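Local coordinates for flagellar hook protein FlgE (Caulobacter crescentus CB15, PDB 5AY6) that builds the flagellar hook, the short flexible tube that probably works as a universal joint between the rotary motor and the filament, at residues V7-N12 against F167-P172; P33-V38 against Y48-S53; G75-T80 against D98-S103; V183-L188 against W196-R201; K246-I251 against L272-Q277. All blocks are in the same frame, centred on the assembly; numbering follows the deposited sequence.

Interaction 1: V7-N12 against F167-P172; sequences VGVNAN and FEVQIP
V7, V9 and A11 face V169 and I171 across a beta-sandwich-like interface, where a strand of the mixed sheet lies over the edge strand of an antiparallel five-stranded sheet in the FlaE D2 region. The two strands run nearly antiparallel, at 159°, but their axes stay 9.1 Å apart, a spacing bridged by side chains. At one end I171 CG2 sits 3.7 Å from V7 CG1 and also meets V7 CG2, so a single methyl is held against the fork of the valine. The other branch of I171 extends to CD1, which lies 4.2 Å from V9 CG2, the two side chains crossing at about a right angle. V9 and V169 meet tip to tip, their CG1 methyls 4.1 Å apart; CG1 anti to the backbone N in both (chi1 170° and 179°) sends the same branch of each valine across. Small A11 suits the next place, its CB near V169 CG2. Valine and isoleucine suit this spacing because their short branches meet midway. Further out, V299 of strand 298-304 packs on F167 and V169, and N12 OD1 accepts from the backbone N of Y293. At the N12 end, F167 CE2 lies 4.2 Å from N12 O.

Interaction 2: P33-V38 against Y48-S53; sequences PSKTNV and YDVVYS
K35 and Y48 form an antiparallel hydrogen-bonded pair: K35 N donates to Y48 O at 2.9 Å, nearly straight at 171°, and Y48 N returns a bond to K35 O. Beyond this pair the backbone of 33-38 departs from regular pairing, because S34 and K35 both stand opposite Y48. This is a classic beta bulge, and the short strand axes cross at 130°. The extra residue turns S34 N from good alignment with Y48 O, and D49 takes it instead: OD1 accepts from S34 N at 3.1 Å, nearly end-on. S34 answers with its hydroxyl: OG, anti to its own carbonyl carbon (chi1 -61°), receives the straight bond from V50 N at 2.9 Å and also bonds to V27 O. Serine and aspartate thus supply polar groups where the bulge interrupts the ladder of hairpin 24-39/45-53, the first two strands of the antiparallel sheet of the FlgE third domain. V50 CG2 packs against S34 CB and K35 CG; the lysine then bends at chi2 and carries NZ to a salt bridge with E138. V38 lies at the edge of the Y48 ring, the two side chains crossing at about a right angle, with V38 CB 3.9 Å from Y48 CD2.

Interaction 3: G75-T80 against D98-S103; sequences GVIVAT and DYKGAS
A79 and Y99 form an antiparallel non-hydrogen-bonded pair with CA atoms only 4.0 Å apart, and T80 and D98 form the hydrogen-bonded pair beside it, T80 N donating to D98 O at 2.9 Å and D98 N to T80 O. The K100 side chain lies across the neighbouring strand: with CG anti to the backbone N (chi1 179°) and a bend at chi3, the chain crosses the I77 side chain at about a right angle, CD near I77 CB. Its far end comes to I77 O and to a water that also accepts from I77 N. Y99 has A102 CB over the centre of one ring face, 3.4 Å above the plane. D98 OD1 receives Y99 N from above the carboxylate plane, while OD2 bonds to T106 N and forms a salt bridge with R113. Between these side chains the pairing ends, as the chain leaves Y99 in a type II turn to A102, with G101 at positive phi where a side chain would jam against the preceding carbonyl. K100 N still bonds to V78 O at 3.1 Å, approaching 57° out of the carbonyl plane. This end of the hairpin 76-86/92-99 therefore mixes firm backbone bonds and a well-partnered aspartate with a lysine whose long aliphatic chain provides packing and whose ammonium group makes weak bonds to I77 O and a water.

Interaction 4: V183-L188 against W196-R201; sequences VTLSML and WYAELR
R201 extends alongside T184 and reaches S186, the three side chains filling one face with E199, Y197 and L188. Its CG occupies the position between backbone N and carbonyl carbon (chi1 60°), and the extended chain points the same way as T184. T184 CB fits under one guanidinium face, 3.7 Å from its plane, and T184 CG2 touches R201 NH2 at 3.7 Å. Beyond it, R201 NE donates to S186 OG at 2.8 Å with the oxygen close to the guanidinium plane. A short serine suits this place because its hydroxyl accepts from NE and still bonds to E168, which also forms a salt bridge with R201 and probably limits its rotation.

The opposite face is apolar. L185 CD1 lies 3.9 Å from L200 CD2, and also approaches A198 CB. A198 is a shallow place between bulkier neighbours, and M187 CG drops against A198 CB at 3.7 Å before the methionine bends away at chi3. The W196 ring lies against the backbone of L188, CE3 3.5 Å from L188 C, and approaches M187 CB; it also makes a cation-pi contact with K189 and meets the F222 ring steeply, the planes at about 80°. Backbone bonds at T184/R201, S186/E199 and L188/Y197, such as Y197 N to L188 O at 2.7 Å, bind the antiparallel beta hairpin of the second and third strands of the five-stranded FlaE D2 sheet.

Interaction 5: K246-I251 against L272-Q277; sequences KSSGYI and LGIDEQ
S247, S248 and K246 meet I274, D275 and E276 where two irregular segments of the loop between strands 242-245 and 277-291 come together, the first folding through a type II beta turn from S247 to Y250 at the surface of the D2 region. G249 takes the positive phi that this turn needs, and Y250 N closes it on S247 O.

The hydrogen bonds centre on the serines. S248 N donates to I274 O at 2.9 Å, almost straight (168°) and nearly in line with the carbonyl. The return bond uses the side chain: S248 OG, anti to its carbonyl carbon (chi1 -65°), accepts from I274 N at 3.1 Å and also bonds to A269 O. One serine therefore pairs with I274 through both backbone and hydroxyl, as a short polar side chain can. S247 OG donates to S248 O within the turn.

A salt bridge joins K246 and E276, whose side chains lie side by side. K246 is bent at chi2 and chi3, folding CE over the centre of the Y250 ring, 3.5 Å above its plane, and bringing NZ to E276 OE1 at 3.0 Å, from above the carboxylate plane. The glutamate is extended beyond CG to meet it.

Van der Waals contact is slight: I274 CG1 lies beside S248 OG, and the I274 side chain also packs on W268 and R181. Two waters complete the seam. One accepts from S247 N and donates to E276 OE1 at 2.6 Å; the other donates both to S247 OG and to D275 OD1, at 2.7 Å from the carboxylate oxygen.

The five contacts fall into two groups along an elongated chain. Interactions 2 and 3 lie in one antiparallel sheet of the FlgE third domain, centres 14 Å apart, and touch where Y48 packs on V78. Both are nested within the long chain loop closed by interaction 1, across the chain's centre from it. Interaction 4 lies in the five-stranded sheet, which interaction 1, its centre 10 Å away, joins through strand 167-174 to the mixed sheet. Interaction 5 follows both along the chain, in the loop before strand 277-291, its centre about 50 Å from those of the third-domain pair. Strand 6-12 pairs with strand 277-291, so the third domain appears to be an insertion between parts of one D2-region unit.

Interaction 1: V7-N12 against F167-P172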
# COMPACT_ATOMS: atom_id res chain seq x y z
N VAL A 7 18.18 15.71 -1.60
CA VAL A 7 17.32 16.15 -0.52
C VAL A 7 17.43 15.22 0.68
O VAL A 7 17.58 14.01 0.53
CB VAL A 7 15.83 16.25 -0.95
CG1 VAL A 7 15.69 17.16 -2.16
CG2 VAL A 7 15.27 14.89 -1.26
N GLY A 8 17.40 15.80 1.87
CA GLY A 8 17.41 15.02 3.09
C GLY A 8 16.08 15.22 3.80
O GLY A 8 15.68 16.36 4.07
N VAL A 9 15.39 14.13 4.09
CA VAL A 9 14.12 14.24 4.79
C VAL A 9 14.33 14.02 6.28
O VAL A 9 14.84 12.98 6.70
CB VAL A 9 13.09 13.23 4.28
CG1 VAL A 9 11.87 13.22 5.19
CG2 VAL A 9 12.68 13.57 2.84
N ASN A 10 13.93 15.01 7.06
CA ASN A 10 13.97 14.89 8.51
C ASN A 10 12.56 14.98 9.07
O ASN A 10 11.99 16.07 9.17
CB ASN A 10 14.86 15.98 9.11
CG ASN A 10 16.22 16.04 8.45
OD1 ASN A 10 16.88 15.03 8.26
ND2 ASN A 10 16.63 17.25 8.07
N ALA A 11 11.99 13.84 9.42
CA ALA A 11 10.61 13.79 9.86
C ALA A 11 10.31 12.55 10.68
O ALA A 11 10.99 11.53 10.56
CB ALA A 11 9.68 13.85 8.66
N ASN A 12 9.28 12.63 11.51
CA ASN A 12 8.84 11.47 12.26
C ASN A 12 7.43 11.06 11.88
O ASN A 12 6.56 11.91 11.67
CB ASN A 12 8.90 11.73 13.77
CG ASN A 12 8.50 10.52 14.58
OD1 ASN A 12 9.22 9.52 14.61
ND2 ASN A 12 7.34 10.59 15.23
N PHE A 167 0.01 10.88 6.24
CA PHE A 167 1.01 11.92 6.39
C PHE A 167 1.74 12.17 5.09
O PHE A 167 1.89 11.27 4.26
CB PHE A 167 2.01 11.56 7.49
CG PHE A 167 2.81 12.73 7.99
CD1 PHE A 167 2.18 13.82 8.56
CD2 PHE A 167 4.19 12.74 7.87
CE1 PHE A 167 2.91 14.91 9.02
CE2 PHE A 167 4.93 13.83 8.34
CZ PHE A 167 4.29 14.91 8.91
N GLU A 168 2.18 13.41 4.90
CA GLU A 168 2.90 13.79 3.70
C GLU A 168 4.12 14.65 4.03
O GLU A 168 4.11 15.45 4.97
CB GLU A 168 1.99 14.54 2.74
CG GLU A 168 0.84 13.73 2.18
CD GLU A 168 0.14 14.44 1.04
OE1 GLU A 168 -0.16 15.65 1.17
OE2 GLU A 168 -0.11 13.79 0.00
N VAL A 169 5.17 14.46 3.24
CA VAL A 169 6.34 15.33 3.29
C VAL A 169 6.51 15.99 1.92
O VAL A 169 6.71 15.31 0.93
CB VAL A 169 7.61 14.56 3.64
CG1 VAL A 169 8.82 15.50 3.64
CG2 VAL A 169 7.46 13.88 4.99
N GLN A 170 6.39 17.31 1.86
CA GLN A 170 6.57 18.01 0.60
C GLN A 170 8.04 18.29 0.34
O GLN A 170 8.77 18.74 1.22
CB GLN A 170 5.77 19.31 0.56
CG GLN A 170 4.26 19.11 0.52
CD GLN A 170 3.53 20.31 -0.05
OE1 GLN A 170 4.05 21.43 -0.08
NE2 GLN A 170 2.31 20.08 -0.52
N ILE A 171 8.47 18.01 -0.89
CA ILE A 171 9.86 18.18 -1.28
C ILE A 171 9.97 19.09 -2.49
O ILE A 171 9.79 18.66 -3.63
CB ILE A 171 10.52 16.83 -1.60
CG1 ILE A 171 10.31 15.84 -0.45
CG2 ILE A 171 12.00 17.02 -1.87
CD1 ILE A 171 10.76 14.43 -0.77
N PRO A 172 10.24 20.38 -2.25
CA PRO A 172 10.39 21.36 -3.33
C PRO A 172 11.69 21.17 -4.12
O PRO A 172 12.78 21.16 -3.54
CB PRO A 172 10.39 22.70 -2.60
CG PRO A 172 10.88 22.37 -1.23
CD PRO A 172 10.34 21.01 -0.92

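Interaction 2: P33-V38 against Y48-S53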
# COMPACT_ATOMS: atom_id res chain seq x y z
N PRO A 33 -20.59 -7.03 15.60
CA PRO A 33 -19.64 -7.91 14.90
C PRO A 33 -19.94 -8.01 13.41
O PRO A 33 -21.10 -7.87 13.01
CB PRO A 33 -19.83 -9.26 15.59
CG PRO A 33 -20.45 -8.94 16.91
CD PRO A 33 -21.30 -7.73 16.68
N SER A 34 -18.90 -8.24 12.61
CA SER A 34 -19.06 -8.47 11.18
C SER A 34 -20.06 -9.59 10.92
O SER A 34 -21.02 -9.41 10.17
CB SER A 34 -17.71 -8.83 10.54
OG SER A 34 -16.76 -7.78 10.68
N LYS A 35 -19.83 -10.73 11.55
CA LYS A 35 -20.66 -11.91 11.35
C LYS A 35 -21.12 -12.47 12.70
O LYS A 35 -20.36 -12.45 13.67
CB LYS A 35 -19.90 -12.99 10.56
CG LYS A 35 -19.39 -12.53 9.19
CD LYS A 35 -20.53 -12.26 8.22
CE LYS A 35 -20.03 -11.62 6.94
NZ LYS A 35 -21.10 -11.53 5.90
N THR A 36 -22.36 -12.95 12.75
CA THR A 36 -22.93 -13.43 14.00
C THR A 36 -23.35 -14.90 13.91
O THR A 36 -23.78 -15.36 12.85
CB THR A 36 -24.17 -12.60 14.42
OG1 THR A 36 -25.10 -12.55 13.33
CG2 THR A 36 -23.76 -11.19 14.81
N ASN A 37 -23.21 -15.61 15.03
CA ASN A 37 -23.61 -17.01 15.14
C ASN A 37 -22.99 -17.91 14.06
O ASN A 37 -23.68 -18.68 13.41
CB ASN A 37 -25.13 -17.14 15.10
CG ASN A 37 -25.81 -16.31 16.17
OD1 ASN A 37 -26.79 -15.61 15.90
ND2 ASN A 37 -25.28 -16.36 17.39
N VAL A 38 -21.68 -17.78 13.89
CA VAL A 38 -20.95 -18.67 13.00
C VAL A 38 -20.64 -19.97 13.74
O VAL A 38 -19.88 -19.97 14.71
CB VAL A 38 -19.64 -18.02 12.51
CG1 VAL A 38 -18.84 -19.00 11.66
CG2 VAL A 38 -19.94 -16.74 11.74
N TYR A 48 -17.74 -13.06 14.92
CA TYR A 48 -16.43 -12.73 14.37
C TYR A 48 -16.39 -11.35 13.75
O TYR A 48 -17.38 -10.89 13.18
CB TYR A 48 -16.00 -13.76 13.31
CG TYR A 48 -15.60 -15.11 13.84
CD1 TYR A 48 -14.51 -15.25 14.70
CD2 TYR A 48 -16.27 -16.26 13.45
CE1 TYR A 48 -14.13 -16.49 15.17
CE2 TYR A 48 -15.89 -17.50 13.92
CZ TYR A 48 -14.82 -17.61 14.77
OH TYR A 48 -14.44 -18.84 15.24
N ASP A 49 -15.24 -10.70 13.84
CA ASP A 49 -14.96 -9.53 13.02
C ASP A 49 -14.13 -9.98 11.83
O ASP A 49 -13.22 -10.81 11.98
CB ASP A 49 -14.23 -8.44 13.81
CG ASP A 49 -15.17 -7.62 14.67
OD1 ASP A 49 -16.36 -7.49 14.31
OD2 ASP A 49 -14.71 -7.09 15.71
N VAL A 50 -14.46 -9.48 10.65
CA VAL A 50 -13.70 -9.81 9.46
C VAL A 50 -13.05 -8.54 8.92
O VAL A 50 -13.72 -7.56 8.61
CB VAL A 50 -14.58 -10.45 8.38
CG1 VAL A 50 -13.73 -10.90 7.19
CG2 VAL A 50 -15.36 -11.62 8.96
N VAL A 51 -11.73 -8.57 8.82
CA VAL A 51 -10.99 -7.40 8.36
C VAL A 51 -10.20 -7.72 7.10
O VAL A 51 -9.26 -8.52 7.14
CB VAL A 51 -10.02 -6.88 9.45
CG1 VAL A 51 -9.33 -5.60 9.00
CG2 VAL A 51 -10.76 -6.65 10.77
N TYR A 52 -10.59 -7.10 5.99
CA TYR A 52 -9.81 -7.15 4.76
C TYR A 52 -8.80 -6.02 4.77
O TYR A 52 -9.14 -4.88 5.09
CB TYR A 52 -10.70 -7.01 3.53
CG TYR A 52 -11.71 -8.11 3.32
CD1 TYR A 52 -11.35 -9.31 2.72
CD2 TYR A 52 -13.04 -7.93 3.68
CE1 TYR A 52 -12.28 -10.31 2.50
CE2 TYR A 52 -13.98 -8.93 3.47
CZ TYR A 52 -13.59 -10.12 2.88
OH TYR A 52 -14.52 -11.10 2.68
N SER A 53 -7.55 -6.32 4.42
CA SER A 53 -6.52 -5.29 4.33
C SER A 53 -5.87 -5.26 2.95
O SER A 53 -5.69 -6.29 2.31
CB SER A 53 -5.45 -5.50 5.40
OG SER A 53 -5.98 -5.25 6.69

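Interaction 3: G75-T80 against D98-S103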
# COMPACT_ATOMS: atom_id res chain seq x y z
N GLY A 75 -11.67 -9.18 19.61
CA GLY A 75 -10.48 -8.39 19.37
C GLY A 75 -9.20 -9.19 19.26
O GLY A 75 -8.11 -8.62 19.21
N VAL A 76 -9.33 -10.52 19.24
CA VAL A 76 -8.16 -11.39 19.11
C VAL A 76 -8.17 -12.14 17.77
O VAL A 76 -9.17 -12.75 17.40
CB VAL A 76 -8.10 -12.41 20.27
CG1 VAL A 76 -7.03 -13.46 20.00
CG2 VAL A 76 -7.85 -11.70 21.59
N ILE A 77 -7.06 -12.07 17.05
CA ILE A 77 -6.96 -12.75 15.77
C ILE A 77 -6.90 -14.26 15.96
O ILE A 77 -5.97 -14.78 16.57
CB ILE A 77 -5.72 -12.28 14.98
CG1 ILE A 77 -5.82 -10.77 14.70
CG2 ILE A 77 -5.56 -13.06 13.69
CD1 ILE A 77 -4.57 -10.18 14.08
N VAL A 78 -7.91 -14.97 15.46
CA VAL A 78 -7.91 -16.43 15.55
C VAL A 78 -7.48 -17.08 14.24
O VAL A 78 -7.08 -18.24 14.22
CB VAL A 78 -9.31 -16.97 15.94
CG1 VAL A 78 -9.75 -16.38 17.27
CG2 VAL A 78 -10.32 -16.68 14.86
N ALA A 79 -7.55 -16.32 13.15
CA ALA A 79 -7.18 -16.84 11.83
C ALA A 79 -6.79 -15.70 10.90
O ALA A 79 -7.32 -14.59 11.00
CB ALA A 79 -8.32 -17.65 11.23
N THR A 80 -5.86 -15.96 10.00
CA THR A 80 -5.34 -14.91 9.13
C THR A 80 -4.71 -15.49 7.87
O THR A 80 -4.32 -16.66 7.84
CB THR A 80 -4.31 -14.03 9.88
OG1 THR A 80 -3.94 -12.91 9.07
CG2 THR A 80 -3.06 -14.84 10.23
N ASP A 98 -5.58 -19.45 7.71
CA ASP A 98 -5.36 -20.58 8.61
C ASP A 98 -5.32 -20.01 10.03
O ASP A 98 -5.26 -18.79 10.19
CB ASP A 98 -4.06 -21.30 8.26
CG ASP A 98 -4.05 -22.75 8.73
OD1 ASP A 98 -4.97 -23.17 9.46
OD2 ASP A 98 -3.10 -23.47 8.35
N TYR A 99 -5.34 -20.86 11.05
CA TYR A 99 -5.33 -20.36 12.42
C TYR A 99 -4.02 -19.61 12.68
O TYR A 99 -3.00 -19.92 12.07
CB TYR A 99 -5.54 -21.50 13.43
CG TYR A 99 -4.39 -22.48 13.62
CD1 TYR A 99 -3.36 -22.21 14.51
CD2 TYR A 99 -4.37 -23.70 12.94
CE1 TYR A 99 -2.31 -23.11 14.69
CE2 TYR A 99 -3.33 -24.60 13.12
CZ TYR A 99 -2.31 -24.30 14.00
OH TYR A 99 -1.27 -25.19 14.19
N LYS A 100 -4.06 -18.62 13.57
CA LYS A 100 -2.88 -17.79 13.82
C LYS A 100 -1.72 -18.59 14.40
O LYS A 100 -1.84 -19.21 15.45
CB LYS A 100 -3.21 -16.63 14.76
CG LYS A 100 -2.00 -15.74 15.07
CD LYS A 100 -2.38 -14.53 15.90
CE LYS A 100 -2.93 -14.94 17.25
NZ LYS A 100 -3.40 -13.76 18.04
N GLY A 101 -0.59 -18.56 13.70
CA GLY A 101 0.62 -19.23 14.14
C GLY A 101 0.81 -20.58 13.49
O GLY A 101 1.79 -21.28 13.76
N ALA A 102 -0.12 -20.95 12.62
CA ALA A 102 -0.13 -22.26 11.99
C ALA A 102 1.11 -22.46 11.12
O ALA A 102 1.59 -21.53 10.46
CB ALA A 102 -1.38 -22.46 11.17
N SER A 103 1.61 -23.69 11.11
CA SER A 103 2.76 -24.05 10.27
C SER A 103 2.92 -25.56 10.13
O SER A 103 3.04 -26.26 11.13
CB SER A 103 4.03 -23.44 10.84
OG SER A 103 5.18 -23.95 10.18
O HOH W 1 -4.40 -10.88 18.07

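Interaction 4: V183-L188 against W196-R201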
# COMPACT_ATOMS: atom_id res chain seq x y z
N VAL A 183 7.59 17.80 -5.31
CA VAL A 183 7.49 16.35 -5.21
C VAL A 183 7.01 16.04 -3.80
O VAL A 183 7.43 16.69 -2.85
CB VAL A 183 8.84 15.66 -5.53
CG1 VAL A 183 8.82 14.19 -5.12
CG2 VAL A 183 9.15 15.81 -7.01
N THR A 184 6.09 15.09 -3.67
CA THR A 184 5.54 14.79 -2.36
C THR A 184 5.76 13.33 -2.02
O THR A 184 5.62 12.44 -2.86
CB THR A 184 4.03 15.12 -2.30
OG1 THR A 184 3.83 16.48 -2.68
CG2 THR A 184 3.49 14.92 -0.90
N LEU A 185 6.13 13.08 -0.77
CA LEU A 185 6.17 11.73 -0.23
C LEU A 185 4.90 11.50 0.57
O LEU A 185 4.72 12.09 1.64
CB LEU A 185 7.42 11.53 0.63
CG LEU A 185 7.52 10.20 1.40
CD1 LEU A 185 7.51 9.01 0.45
CD2 LEU A 185 8.79 10.18 2.26
N SER A 186 4.02 10.66 0.05
CA SER A 186 2.72 10.41 0.67
C SER A 186 2.70 9.02 1.29
O SER A 186 3.13 8.05 0.67
CB SER A 186 1.59 10.53 -0.37
OG SER A 186 1.56 11.84 -0.90
N MET A 187 2.22 8.93 2.52
CA MET A 187 2.32 7.68 3.26
C MET A 187 1.05 7.32 4.03
O MET A 187 0.32 8.19 4.51
CB MET A 187 3.51 7.73 4.21
CG MET A 187 4.85 7.52 3.52
SD MET A 187 6.23 8.01 4.55
CE MET A 187 5.88 9.75 4.77
N LEU A 188 0.82 6.02 4.12
CA LEU A 188 -0.29 5.45 4.88
C LEU A 188 0.26 4.42 5.83
O LEU A 188 1.15 3.64 5.45
CB LEU A 188 -1.32 4.80 3.95
CG LEU A 188 -2.28 5.67 3.15
CD1 LEU A 188 -2.81 4.88 1.96
CD2 LEU A 188 -3.42 6.14 4.03
N TRP A 196 4.58 0.91 6.56
CA TRP A 196 3.83 1.99 5.93
C TRP A 196 3.80 1.80 4.41
O TRP A 196 4.74 1.26 3.83
CB TRP A 196 4.45 3.35 6.28
CG TRP A 196 4.38 3.70 7.75
CD1 TRP A 196 5.04 3.09 8.78
CD2 TRP A 196 3.62 4.77 8.34
NE1 TRP A 196 4.73 3.69 9.97
CE2 TRP A 196 3.86 4.73 9.73
CE3 TRP A 196 2.77 5.75 7.83
CZ2 TRP A 196 3.28 5.63 10.62
CZ3 TRP A 196 2.18 6.65 8.71
CH2 TRP A 196 2.44 6.58 10.09
N TYR A 197 2.71 2.22 3.77
CA TYR A 197 2.63 2.24 2.31
C TYR A 197 2.98 3.63 1.82
O TYR A 197 2.42 4.62 2.31
CB TYR A 197 1.23 1.83 1.82
CG TYR A 197 0.83 0.42 2.16
CD1 TYR A 197 1.78 -0.54 2.48
CD2 TYR A 197 -0.51 0.04 2.17
CE1 TYR A 197 1.41 -1.84 2.79
CE2 TYR A 197 -0.89 -1.25 2.48
CZ TYR A 197 0.08 -2.19 2.79
OH TYR A 197 -0.29 -3.48 3.09
N ALA A 198 3.91 3.73 0.88
CA ALA A 198 4.42 5.03 0.45
C ALA A 198 4.32 5.25 -1.05
O ALA A 198 4.40 4.31 -1.83
CB ALA A 198 5.87 5.18 0.90
N GLU A 199 4.14 6.51 -1.43
CA GLU A 199 4.22 6.91 -2.83
C GLU A 199 5.05 8.17 -2.95
O GLU A 199 4.97 9.07 -2.11
CB GLU A 199 2.83 7.14 -3.44
CG GLU A 199 1.92 5.93 -3.38
CD GLU A 199 0.49 6.23 -3.80
OE1 GLU A 199 0.28 7.08 -4.69
OE2 GLU A 199 -0.42 5.61 -3.22
N LEU A 200 5.87 8.23 -3.99
CA LEU A 200 6.48 9.48 -4.41
C LEU A 200 5.68 9.99 -5.59
O LEU A 200 5.29 9.22 -6.46
CB LEU A 200 7.95 9.28 -4.77
CG LEU A 200 8.90 9.16 -3.57
CD1 LEU A 200 10.27 8.67 -4.03
CD2 LEU A 200 9.02 10.49 -2.86
N ARG A 201 5.41 11.29 -5.62
CA ARG A 201 4.57 11.84 -6.67
C ARG A 201 4.90 13.30 -6.96
O ARG A 201 5.22 14.07 -6.06
CB ARG A 201 3.09 11.72 -6.28
CG ARG A 201 2.72 12.46 -4.99
CD ARG A 201 1.29 12.18 -4.54
NE ARG A 201 0.90 13.01 -3.40
CZ ARG A 201 0.49 14.27 -3.52
NH1 ARG A 201 0.42 14.84 -4.71
NH2 ARG A 201 0.15 14.97 -2.44
O HOH W 2 3.80 16.89 -5.25

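Interaction 5: K246-I251 against L272-Q277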
# COMPACT_ATOMS: atom_id res chain seq x y z
N LYS A 246 12.66 12.01 -16.20
CA LYS A 246 13.27 12.26 -17.51
C LYS A 246 12.90 13.64 -18.03
O LYS A 246 11.91 14.23 -17.62
CB LYS A 246 12.85 11.19 -18.51
CG LYS A 246 13.11 9.77 -18.03
CD LYS A 246 14.58 9.54 -17.70
CE LYS A 246 15.36 9.10 -18.93
NZ LYS A 246 16.77 8.76 -18.60
N SER A 247 13.74 14.13 -18.95
CA SER A 247 13.57 15.43 -19.58
C SER A 247 12.21 15.58 -20.24
O SER A 247 11.59 14.59 -20.63
CB SER A 247 14.67 15.64 -20.63
OG SER A 247 14.51 16.86 -21.32
N SER A 248 11.74 16.81 -20.35
CA SER A 248 10.61 17.09 -21.22
C SER A 248 10.96 16.53 -22.59
O SER A 248 12.08 16.67 -23.05
CB SER A 248 10.33 18.59 -21.30
OG SER A 248 9.93 19.11 -20.04
N GLY A 249 10.00 15.83 -23.20
CA GLY A 249 10.20 15.31 -24.54
C GLY A 249 11.02 14.03 -24.64
O GLY A 249 11.30 13.57 -25.74
N TYR A 250 11.40 13.45 -23.50
CA TYR A 250 12.14 12.19 -23.54
C TYR A 250 11.29 11.06 -24.11
O TYR A 250 10.17 10.83 -23.64
CB TYR A 250 12.65 11.77 -22.16
CG TYR A 250 13.30 10.39 -22.17
CD1 TYR A 250 14.57 10.21 -22.70
CD2 TYR A 250 12.62 9.27 -21.69
CE1 TYR A 250 15.17 8.95 -22.73
CE2 TYR A 250 13.21 8.01 -21.72
CZ TYR A 250 14.47 7.86 -22.24
OH TYR A 250 15.05 6.61 -22.27
N ILE A 251 11.83 10.36 -25.09
CA ILE A 251 11.21 9.16 -25.63
C ILE A 251 12.09 7.94 -25.39
O ILE A 251 13.25 7.91 -25.81
CB ILE A 251 10.93 9.31 -27.14
CG1 ILE A 251 9.91 10.44 -27.37
CG2 ILE A 251 10.42 7.99 -27.71
CD1 ILE A 251 9.68 10.79 -28.82
N LEU A 272 6.69 22.32 -19.60
CA LEU A 272 7.70 22.81 -18.66
C LEU A 272 9.04 23.02 -19.37
O LEU A 272 9.78 23.94 -19.03
CB LEU A 272 7.86 21.84 -17.49
CG LEU A 272 6.59 21.55 -16.70
CD1 LEU A 272 6.82 20.45 -15.67
CD2 LEU A 272 6.07 22.81 -16.02
N GLY A 273 9.34 22.16 -20.34
CA GLY A 273 10.54 22.29 -21.16
C GLY A 273 11.82 22.24 -20.36
O GLY A 273 12.77 22.97 -20.65
N ILE A 274 11.85 21.38 -19.35
CA ILE A 274 12.99 21.29 -18.43
C ILE A 274 13.75 19.98 -18.58
O ILE A 274 13.25 19.02 -19.17
CB ILE A 274 12.53 21.44 -16.97
CG1 ILE A 274 11.43 20.42 -16.65
CG2 ILE A 274 12.02 22.85 -16.71
CD1 ILE A 274 10.90 20.51 -15.22
N ASP A 275 14.97 19.96 -18.04
CA ASP A 275 15.90 18.84 -18.20
C ASP A 275 15.61 17.66 -17.29
O ASP A 275 14.88 17.77 -16.31
CB ASP A 275 17.34 19.31 -17.95
CG ASP A 275 17.80 20.36 -18.94
OD1 ASP A 275 17.31 20.35 -20.09
OD2 ASP A 275 18.65 21.19 -18.57
N GLU A 276 16.23 16.53 -17.63
CA GLU A 276 16.23 15.36 -16.76
C GLU A 276 16.68 15.77 -15.37
O GLU A 276 17.60 16.57 -15.22
CB GLU A 276 17.14 14.28 -17.33
CG GLU A 276 17.41 13.12 -16.38
CD GLU A 276 18.19 12.01 -17.06
OE1 GLU A 276 17.78 11.60 -18.16
OE2 GLU A 276 19.21 11.56 -16.50
N GLN A 277 16.02 15.23 -14.36
CA GLN A 277 16.34 15.58 -12.98
C GLN A 277 16.52 14.34 -12.11
O GLN A 277 15.55 13.75 -11.64
CB GLN A 277 15.25 16.48 -12.40
CG GLN A 277 15.61 17.07 -11.03
CD GLN A 277 15.26 18.54 -10.91
OE1 GLN A 277 14.54 19.10 -11.74
NE2 GLN A 277 15.78 19.18 -9.86
O HOH W 3 15.90 12.28 -19.89
O HOH W 4 16.78 18.42 -21.87